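Local coordinates for beta-galacturonidase (Eisenbergiella tayi, PDB 6NCW), which hydrolyses beta-linked galacturonides as a glycoside hydrolase of family 2 and may act on beta-glucuronides, at residues I429-Y434 with E440-E445; Y486-L491 with Y545-D550. One frame throughout, in Å; residues are numbered along the deposited sequence.

Contact 1: residues I429-Y434 with E440-E445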
loop_
_atom_site.group_PDB
_atom_site.type_symbol
_atom_site.label_atom_id
_atom_site.label_comp_id
_atom_site.label_asym_id
_atom_site.label_seq_id
_atom_site.Cartn_x
_atom_site.Cartn_y
_atom_site.Cartn_z
ATOM N N ILE A 429 25.196 14.169 9.850
ATOM C CA ILE A 429 24.617 15.385 9.271
ATOM C C ILE A 429 23.437 15.000 8.396
ATOM O O ILE A 429 23.470 13.972 7.706
ATOM C CB ILE A 429 25.638 16.213 8.448
ATOM C CG1 ILE A 429 26.099 15.451 7.210
ATOM C CG2 ILE A 429 26.819 16.661 9.317
ATOM C CD1 ILE A 429 26.986 16.282 6.262
ATOM N N TYR A 430 22.398 15.841 8.400
ATOM C CA TYR A 430 21.223 15.605 7.553
ATOM C C TYR A 430 20.794 16.821 6.718
ATOM O O TYR A 430 19.619 17.191 6.703
ATOM C CB TYR A 430 20.074 15.139 8.431
ATOM C CG TYR A 430 20.295 13.773 9.048
ATOM C CD1 TYR A 430 20.935 13.636 10.267
ATOM C CD2 TYR A 430 19.847 12.620 8.402
ATOM C CE1 TYR A 430 21.107 12.381 10.840
ATOM C CE2 TYR A 430 20.013 11.376 8.963
ATOM C CZ TYR A 430 20.645 11.260 10.179
ATOM O OH TYR A 430 20.812 10.007 10.739
ATOM N N PRO A 431 21.712 17.442 5.971
ATOM C CA PRO A 431 21.278 18.498 5.042
ATOM C C PRO A 431 20.404 17.894 3.957
ATOM O O PRO A 431 20.642 16.767 3.499
ATOM C CB PRO A 431 22.592 19.036 4.462
ATOM C CG PRO A 431 23.531 17.805 4.551
ATOM C CD PRO A 431 23.168 17.202 5.882
ATOM N N LYS A 432 19.373 18.648 3.576
ATOM C CA LYS A 432 18.317 18.303 2.630
ATOM C C LYS A 432 17.286 17.366 3.258
ATOM O O LYS A 432 16.313 16.972 2.578
ATOM C CB LYS A 432 18.855 17.716 1.314
ATOM C CG LYS A 432 19.534 18.795 0.465
ATOM C CD LYS A 432 18.667 20.062 0.474
ATOM C CE LYS A 432 19.119 21.100 -0.554
ATOM N NZ LYS A 432 18.907 20.607 -1.950
ATOM N N TRP A 433 17.416 17.029 4.543
ATOM C CA TRP A 433 16.306 16.401 5.250
ATOM C C TRP A 433 15.873 17.262 6.431
ATOM O O TRP A 433 14.801 17.858 6.372
ATOM C CB TRP A 433 16.640 14.966 5.664
ATOM C CG TRP A 433 15.433 14.294 6.263
ATOM C CD1 TRP A 433 15.241 13.975 7.573
ATOM C CD2 TRP A 433 14.221 13.928 5.580
ATOM N NE1 TRP A 433 13.995 13.405 7.754
ATOM C CE2 TRP A 433 13.350 13.366 6.545
ATOM C CE3 TRP A 433 13.798 14.000 4.251
ATOM C CZ2 TRP A 433 12.078 12.889 6.221
ATOM C CZ3 TRP A 433 12.511 13.524 3.927
ATOM C CH2 TRP A 433 11.686 12.975 4.906
ATOM N N TYR A 434 16.672 17.369 7.485
ATOM C CA TYR A 434 16.343 18.205 8.632
ATOM C C TYR A 434 16.748 19.671 8.460
ATOM O O TYR A 434 16.336 20.490 9.277
ATOM C CB TYR A 434 17.018 17.649 9.893
ATOM C CG TYR A 434 16.444 16.341 10.391
ATOM C CD1 TYR A 434 15.067 16.176 10.554
ATOM C CD2 TYR A 434 17.277 15.265 10.702
ATOM C CE1 TYR A 434 14.531 14.969 11.015
ATOM C CE2 TYR A 434 16.755 14.057 11.155
ATOM C CZ TYR A 434 15.373 13.917 11.311
ATOM O OH TYR A 434 14.849 12.728 11.771
ATOM N N GLU A 440 26.698 20.406 -0.103
ATOM C CA GLU A 440 28.086 20.835 -0.253
ATOM C C GLU A 440 28.426 21.989 0.686
ATOM O O GLU A 440 29.522 22.029 1.254
ATOM C CB GLU A 440 28.340 21.241 -1.697
ATOM C CG GLU A 440 29.787 21.212 -2.066
ATOM C CD GLU A 440 29.973 20.960 -3.544
ATOM O OE1 GLU A 440 29.384 21.731 -4.344
ATOM O OE2 GLU A 440 30.679 19.974 -3.890
ATOM N N ASP A 441 27.500 22.938 0.855
ATOM C CA ASP A 441 27.767 24.106 1.695
ATOM C C ASP A 441 27.806 23.727 3.165
ATOM O O ASP A 441 28.682 24.178 3.907
ATOM C CB ASP A 441 26.701 25.185 1.472
ATOM C CG ASP A 441 26.630 25.653 0.022
ATOM O OD1 ASP A 441 27.515 25.260 -0.762
ATOM O OD2 ASP A 441 25.690 26.409 -0.323
ATOM N N TYR A 442 26.850 22.916 3.600
ATOM C CA TYR A 442 26.812 22.467 4.984
ATOM C C TYR A 442 28.070 21.682 5.327
ATOM O O TYR A 442 28.714 21.919 6.355
ATOM C CB TYR A 442 25.554 21.619 5.185
ATOM C CG TYR A 442 25.160 21.387 6.608
ATOM C CD1 TYR A 442 25.417 20.171 7.230
ATOM C CD2 TYR A 442 24.502 22.374 7.330
ATOM C CE1 TYR A 442 25.032 19.939 8.541
ATOM C CE2 TYR A 442 24.122 22.159 8.650
ATOM C CZ TYR A 442 24.383 20.944 9.243
ATOM O OH TYR A 442 24.005 20.734 10.547
ATOM N N LEU A 443 28.450 20.757 4.447
ATOM C CA LEU A 443 29.607 19.912 4.681
ATOM C C LEU A 443 30.894 20.733 4.701
ATOM O O LEU A 443 31.775 20.497 5.540
ATOM C CB LEU A 443 29.651 18.824 3.607
ATOM C CG LEU A 443 30.738 17.772 3.671
ATOM C CD1 LEU A 443 30.825 17.185 5.087
ATOM C CD2 LEU A 443 30.428 16.700 2.648
ATOM N N ASP A 444 31.013 21.709 3.795
ATOM C CA ASP A 444 32.203 22.559 3.767
ATOM C C ASP A 444 32.302 23.430 5.011
ATOM O O ASP A 444 33.388 23.587 5.582
ATOM C CB ASP A 444 32.195 23.422 2.503
ATOM C CG ASP A 444 32.470 22.602 1.243
ATOM O OD1 ASP A 444 32.847 21.408 1.379
ATOM O OD2 ASP A 444 32.306 23.141 0.126
ATOM N N GLU A 445 31.185 23.999 5.452
ATOM C CA GLU A 445 31.202 24.809 6.664
ATOM C C GLU A 445 31.632 23.983 7.875
ATOM O O GLU A 445 32.441 24.440 8.691
ATOM C CB GLU A 445 29.827 25.429 6.893
ATOM C CG GLU A 445 29.649 25.921 8.310
ATOM C CD GLU A 445 28.293 26.558 8.568
ATOM O OE1 GLU A 445 27.959 26.772 9.754
ATOM O OE2 GLU A 445 27.573 26.865 7.596
#

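Contact 2: residues Y486-L491 with Y545-D550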
loop_
_atom_site.group_PDB
_atom_site.type_symbol
_atom_site.label_atom_id
_atom_site.label_comp_id
_atom_site.label_asym_id
_atom_site.label_seq_id
_atom_site.Cartn_x
_atom_site.Cartn_y
_atom_site.Cartn_z
ATOM N N TYR A 486 11.376 12.076 -3.440
ATOM C CA TYR A 486 12.232 13.034 -2.761
ATOM C C TYR A 486 13.462 12.342 -2.186
ATOM O O TYR A 486 14.561 12.903 -2.209
ATOM C CB TYR A 486 11.492 13.779 -1.656
ATOM C CG TYR A 486 12.407 14.812 -1.046
ATOM C CD1 TYR A 486 13.171 14.524 0.085
ATOM C CD2 TYR A 486 12.569 16.053 -1.650
ATOM C CE1 TYR A 486 14.039 15.471 0.632
ATOM C CE2 TYR A 486 13.417 16.999 -1.115
ATOM C CZ TYR A 486 14.154 16.705 0.030
ATOM O OH TYR A 486 15.015 17.654 0.544
ATOM N N GLN A 487 13.296 11.130 -1.645
ATOM C CA GLN A 487 14.442 10.453 -1.054
ATOM C C GLN A 487 15.504 10.175 -2.109
ATOM O O GLN A 487 16.704 10.210 -1.815
ATOM C CB GLN A 487 14.027 9.148 -0.375
ATOM C CG GLN A 487 15.199 8.460 0.327
ATOM C CD GLN A 487 14.881 7.040 0.788
ATOM O OE1 GLN A 487 14.329 6.222 0.023
ATOM N NE2 GLN A 487 15.229 6.735 2.038
ATOM N N VAL A 488 15.073 9.871 -3.338
ATOM C CA VAL A 488 16.005 9.682 -4.445
ATOM C C VAL A 488 16.864 10.929 -4.623
ATOM O O VAL A 488 18.095 10.849 -4.679
ATOM C CB VAL A 488 15.237 9.351 -5.739
ATOM C CG1 VAL A 488 16.147 9.569 -6.981
ATOM C CG2 VAL A 488 14.700 7.936 -5.691
ATOM N N GLN A 489 16.220 12.103 -4.679
ATOM C CA GLN A 489 16.933 13.356 -4.913
ATOM C C GLN A 489 17.889 13.670 -3.774
ATOM O O GLN A 489 19.022 14.101 -4.004
ATOM C CB GLN A 489 15.950 14.517 -5.080
ATOM C CG GLN A 489 14.851 14.307 -6.118
ATOM C CD GLN A 489 13.753 15.390 -6.069
ATOM O OE1 GLN A 489 12.801 15.356 -6.858
ATOM N NE2 GLN A 489 13.885 16.347 -5.138
ATOM N N ALA A 490 17.430 13.515 -2.533
ATOM C CA ALA A 490 18.277 13.795 -1.379
ATOM C C ALA A 490 19.533 12.921 -1.384
ATOM O O ALA A 490 20.657 13.425 -1.252
ATOM C CB ALA A 490 17.487 13.589 -0.089
ATOM N N LEU A 491 19.361 11.608 -1.565
ATOM C CA LEU A 491 20.510 10.704 -1.497
ATOM C C LEU A 491 21.488 10.972 -2.635
ATOM O O LEU A 491 22.707 10.924 -2.437
ATOM C CB LEU A 491 20.047 9.248 -1.505
ATOM C CG LEU A 491 19.835 8.569 -0.137
ATOM C CD1 LEU A 491 21.167 8.411 0.579
ATOM C CD2 LEU A 491 18.868 9.378 0.727
ATOM N N TYR A 545 17.139 3.057 -3.765
ATOM C CA TYR A 545 18.078 1.944 -3.786
ATOM C C TYR A 545 18.959 2.001 -5.029
ATOM O O TYR A 545 20.172 1.759 -4.954
ATOM C CB TYR A 545 17.289 0.639 -3.699
ATOM C CG TYR A 545 18.048 -0.671 -3.650
ATOM C CD1 TYR A 545 18.664 -1.195 -4.787
ATOM C CD2 TYR A 545 18.043 -1.445 -2.491
ATOM C CE1 TYR A 545 19.299 -2.411 -4.755
ATOM C CE2 TYR A 545 18.667 -2.663 -2.450
ATOM C CZ TYR A 545 19.298 -3.141 -3.572
ATOM O OH TYR A 545 19.915 -4.358 -3.507
ATOM N N GLU A 546 18.376 2.373 -6.171
ATOM C CA GLU A 546 19.152 2.413 -7.411
ATOM C C GLU A 546 20.112 3.599 -7.442
ATOM O O GLU A 546 21.154 3.528 -8.097
ATOM C CB GLU A 546 18.216 2.446 -8.619
ATOM C CG GLU A 546 17.410 1.158 -8.795
ATOM C CD GLU A 546 18.312 -0.071 -8.945
ATOM O OE1 GLU A 546 18.075 -1.100 -8.256
ATOM O OE2 GLU A 546 19.276 0.004 -9.740
ATOM N N VAL A 547 19.789 4.675 -6.723
ATOM C CA VAL A 547 20.677 5.831 -6.622
ATOM C C VAL A 547 21.915 5.494 -5.795
ATOM O O VAL A 547 23.042 5.874 -6.148
ATOM C CB VAL A 547 19.901 7.022 -6.025
ATOM C CG1 VAL A 547 20.844 7.984 -5.301
ATOM C CG2 VAL A 547 19.172 7.764 -7.117
ATOM N N VAL A 548 21.726 4.801 -4.666
ATOM C CA VAL A 548 22.859 4.394 -3.834
ATOM C C VAL A 548 23.728 3.390 -4.580
ATOM O O VAL A 548 24.960 3.482 -4.569
ATOM C CB VAL A 548 22.365 3.819 -2.493
ATOM C CG1 VAL A 548 23.524 3.218 -1.733
ATOM C CG2 VAL A 548 21.692 4.915 -1.633
ATOM N N LYS A 549 23.097 2.420 -5.236
ATOM C CA LYS A 549 23.839 1.407 -5.967
ATOM C C LYS A 549 24.686 2.040 -7.067
ATOM O O LYS A 549 25.878 1.744 -7.194
ATOM C CB LYS A 549 22.857 0.383 -6.529
ATOM C CG LYS A 549 23.454 -0.744 -7.338
ATOM C CD LYS A 549 22.338 -1.743 -7.647
ATOM C CE LYS A 549 22.848 -2.962 -8.386
ATOM N NZ LYS A 549 21.744 -3.922 -8.587
ATOM N N ASP A 550 24.091 2.934 -7.862
ATOM C CA ASP A 550 24.861 3.631 -8.890
ATOM C C ASP A 550 26.068 4.338 -8.295
ATOM O O ASP A 550 27.164 4.291 -8.864
ATOM C CB ASP A 550 23.995 4.650 -9.619
ATOM C CG ASP A 550 22.981 4.004 -10.543
ATOM O OD1 ASP A 550 23.097 2.790 -10.830
ATOM O OD2 ASP A 550 22.044 4.721 -10.967
#

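Contact 1: residues I429-Y434 with E440-E445
Ile-429 and Pro-431 pack against Tyr-442 where the loop leaving strand 425-428 of the TIM barrel folds back on its own following helix, 439-453. The contact is entirely apolar. Ile-429 comes at the ring of Tyr-442 from its edge: CG2 lies in the ring plane, 3.8 Å from CE1, and CB is as close. CG1 of Ile-429 sits between the backbone N and the carbonyl carbon (chi1 66°), and that rotation turns the longer branch toward helix 439-453, where CD1 meets Leu-443 CD1 at 4.1 Å. Pro-431 crosses Tyr-442 nearly at a right angle; its CB touches Tyr-442 CB at 4.0 Å, while CG and CD approach CD1 of the ring.

Further out, Phe-413 stacks on Tyr-442, and Ile-463 of the next barrel strand touches both Ile-429 and Leu-443. Beyond Pro-431 the loop carries Tyr-434, one of the residues that bind galacturonate. Its ring takes Trp-433 CD1 over the centre of one face, 3.5 Å above the plane, and its hydroxyl is hydrogen-bonded to Lys-532, another residue of the galacturonate site. Tyr-430 OH is hydrogen-bonded to Glu-465 OE2 in the same site. The turn between the two tyrosines is closed at a single carbonyl: Tyr-430 O accepts from both Trp-433 N and Tyr-434 N, each at 3.1 Å.

Contact 2: residues Y486-L491 with Y545-D550
Val-547 points at helix 484-500, and its two methyl groups meet Val-488 and Leu-491. From CB the branches diverge. CG2 goes to the side chain of Val-488, where it lies 3.5 Å from CG1, a tight approach for two methyls and the closest in this contact. Both methyls also lie near the carbonyl oxygen of Val-488, with Val-547 CG1 4.0 Å and Val-547 CG2 4.1 Å from Val-488 O. CG1, anti to its own backbone N (chi1 153°), is alone of the two in also reaching Leu-491: it is 4.1 Å from Leu-491 C and equally far from Leu-491 CB. The valine thus rests over one turn of the opposing helix, between residues 488 and 491, with Lys-492 also touching it.

These are neighbouring outer helices of the TIM barrel, following strands 461-466 and 504-509. Their short segments run nearly parallel, at 19°, and the axes come within 9.1 Å. The CA atoms of Val-488 and Val-547 are 6.4 Å apart.

Leu-491 carries the contact deeper. Its CB is spent on Val-547, and the chain beyond, turned to a chi1 of -93° that is well off a staggered position, brings CD1 obliquely across to Val-548 CG2 at 4.2 Å. Both of these residues are buried, whereas Val-488 and Val-547 lie nearer the surface. Leu-495, one turn further along helix 484-500, also packs on Val-548.

Polar side chains hold the helices from other directions. Asp-302 OD1 takes a salt bridge from Lys-549 NZ and a hydrogen bond from Tyr-545 OH, and Gln-487 NE2 donates to the carbonyl oxygens of Ala-468 and Gly-533.

In the fold
Both contacts lie in the same barrel domain and rest on apolar side chains, contact 1 where a strand gives way to its helix, contact 2 wholly between outer helices. Contact 1 is the more buried; an aromatic ring is its centre, and its loop leads into the galacturonate site. Contact 2 sets two successive helices side by side through branched aliphatic residues, burying one half of the seam more than the other. The centres of contact 1 and contact 2 are about 16 Å apart. Tyr-486 joins them, its OH probably hydrogen-bonded to Lys-432 O at 2.5 Å while its ring packs against Trp-433, which also meets Phe-522 of the second subunit.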